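Local coordinates for protein 7,8-dihydro-6-hydroxymethylpterin pyrophosphokinase-dihydropteroate synthase (Plasmodium falciparum, PDB 6JWS) that probably makes the pterin diphosphate from hydroxymethyldihydropterin and ATP, then joins it to 4-aminobenzoate to give dihydropteroate in folate biosynthesis, at residues Y676-K681 with S695-L700. The protein carries 1 engineered substitution. Sequence-based numbering, arbitrary orientation.
Sequences YSYYKK and SVLDVL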
# COMPACT_ATOMS: atom_id res chain seq x y z
N TYR B 676 -2.12 -2.74 -6.09
CA TYR B 676 -2.21 -1.30 -6.16
C TYR B 676 -3.68 -0.87 -6.10
O TYR B 676 -4.04 -0.01 -5.31
CB TYR B 676 -1.51 -0.78 -7.43
CG TYR B 676 -1.55 0.72 -7.55
CD1 TYR B 676 -0.77 1.51 -6.72
CD2 TYR B 676 -2.34 1.34 -8.51
CE1 TYR B 676 -0.79 2.88 -6.81
CE2 TYR B 676 -2.36 2.73 -8.64
CZ TYR B 676 -1.59 3.49 -7.78
OH TYR B 676 -1.59 4.85 -7.86
N SER B 677 -4.53 -1.55 -6.88
CA SER B 677 -5.95 -1.24 -6.99
C SER B 677 -6.65 -1.46 -5.66
O SER B 677 -7.51 -0.67 -5.27
CB SER B 677 -6.61 -2.09 -8.05
OG SER B 677 -6.15 -1.70 -9.34
N TYR B 678 -6.29 -2.58 -5.01
CA TYR B 678 -6.80 -2.92 -3.69
C TYR B 678 -6.48 -1.79 -2.70
O TYR B 678 -7.36 -1.35 -1.94
CB TYR B 678 -6.20 -4.24 -3.20
CG TYR B 678 -6.58 -4.50 -1.76
CD1 TYR B 678 -7.79 -5.09 -1.44
CD2 TYR B 678 -5.76 -4.07 -0.73
CE1 TYR B 678 -8.16 -5.29 -0.12
CE2 TYR B 678 -6.11 -4.25 0.59
CZ TYR B 678 -7.32 -4.87 0.89
OH TYR B 678 -7.69 -5.03 2.19
N TYR B 679 -5.23 -1.32 -2.71
CA TYR B 679 -4.86 -0.27 -1.76
C TYR B 679 -5.45 1.09 -2.12
O TYR B 679 -5.64 1.91 -1.24
CB TYR B 679 -3.35 -0.14 -1.59
CG TYR B 679 -2.79 -1.30 -0.82
CD1 TYR B 679 -3.22 -1.55 0.46
CD2 TYR B 679 -1.85 -2.15 -1.38
CE1 TYR B 679 -2.74 -2.63 1.18
CE2 TYR B 679 -1.35 -3.23 -0.68
CZ TYR B 679 -1.80 -3.47 0.61
OH TYR B 679 -1.32 -4.54 1.30
N LYS B 680 -5.72 1.31 -3.41
CA LYS B 680 -6.31 2.56 -3.87
C LYS B 680 -7.83 2.49 -3.79
O LYS B 680 -8.50 3.47 -4.10
CB LYS B 680 -5.84 2.90 -5.29
CG LYS B 680 -4.40 3.41 -5.37
CD LYS B 680 -4.16 4.59 -4.46
CE LYS B 680 -2.75 5.17 -4.46
NZ LYS B 680 -2.77 6.61 -4.05
N LYS B 681 -8.36 1.31 -3.45
CA LYS B 681 -9.79 1.09 -3.20
C LYS B 681 -10.61 1.19 -4.49
O LYS B 681 -11.78 1.54 -4.43
CB LYS B 681 -10.30 1.99 -2.09
CG LYS B 681 -9.55 1.83 -0.77
CD LYS B 681 -10.05 2.69 0.36
CE LYS B 681 -9.68 2.11 1.71
NZ LYS B 681 -9.51 3.20 2.70
N SER B 695 -6.81 -14.67 -5.41
CA SER B 695 -5.86 -15.17 -4.44
C SER B 695 -5.13 -13.99 -3.82
O SER B 695 -4.92 -13.96 -2.61
CB SER B 695 -4.88 -16.14 -5.06
OG SER B 695 -5.56 -17.25 -5.61
N VAL B 696 -4.80 -13.00 -4.67
CA VAL B 696 -4.12 -11.79 -4.25
C VAL B 696 -5.03 -10.99 -3.32
O VAL B 696 -4.62 -10.59 -2.25
CB VAL B 696 -3.59 -10.97 -5.44
CG1 VAL B 696 -3.22 -9.54 -5.02
CG2 VAL B 696 -2.38 -11.65 -6.08
N LEU B 697 -6.27 -10.73 -3.74
CA LEU B 697 -7.14 -9.90 -2.92
C LEU B 697 -7.43 -10.59 -1.58
O LEU B 697 -7.61 -9.91 -0.57
CB LEU B 697 -8.42 -9.59 -3.72
CG LEU B 697 -8.24 -8.81 -5.04
CD1 LEU B 697 -9.59 -8.57 -5.70
CD2 LEU B 697 -7.54 -7.48 -4.84
N ASP B 698 -7.50 -11.92 -1.57
CA ASP B 698 -7.81 -12.65 -0.34
C ASP B 698 -6.72 -12.43 0.71
O ASP B 698 -7.04 -12.24 1.87
CB ASP B 698 -8.02 -14.15 -0.58
CG ASP B 698 -9.41 -14.49 -1.12
OD1 ASP B 698 -10.27 -13.58 -1.17
OD2 ASP B 698 -9.62 -15.68 -1.50
N VAL B 699 -5.46 -12.46 0.29
CA VAL B 699 -4.32 -12.31 1.17
C VAL B 699 -4.21 -10.86 1.62
O VAL B 699 -3.92 -10.61 2.79
CB VAL B 699 -3.02 -12.76 0.48
CG1 VAL B 699 -1.77 -12.36 1.26
CG2 VAL B 699 -3.03 -14.24 0.16
N LEU B 700 -4.42 -9.89 0.71
CA LEU B 700 -4.34 -8.49 1.11
C LEU B 700 -5.45 -8.17 2.12
O LEU B 700 -5.20 -7.47 3.11
CB LEU B 700 -4.33 -7.56 -0.10
CG LEU B 700 -3.17 -7.76 -1.09
CD1 LEU B 700 -3.26 -6.80 -2.26
CD2 LEU B 700 -1.82 -7.58 -0.41
O HOH W 1 -2.89 -5.65 3.01
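One face of the Y678 ring is covered by L700, whose CB sits 3.9 Å from the ring centroid and 16° off its normal, a CH-pi contact; at the ring's edge, in its plane, comes CE1 of Y679. The Y679 ring in turn has CD2 of Y678 over one face, while L700 CD2 approaches it obliquely and reaches its OH at 3.5 Å. Nearer the backbone, L697 CD2 meets Y678 CB at 3.9 Å. Leucine suits both places, giving aliphatic surface with no polar group to satisfy. Y678 holds CG anti to its backbone N (chi1 172°), which lays the ring alongside helix 690-704, its hydroxyl hydrogen-bonded to D704 OD2 further along that helix. Tyrosine thus offers a flat face for leucine and a polar end for a carboxylate. A water bridges the helices, 2.6 Å from Y679 OH and donating to L700 O at 2.9 Å. Segments 676-680 and 695-700 cross at -44°; their helices, joined through strand 684-687, pack side by side outside the synthase TIM barrel, and Y679 also packs on Y676 of the second subunit. Dispersion and CH-pi contact therefore carry the interface, while the polar bonds to D704 and water form around it.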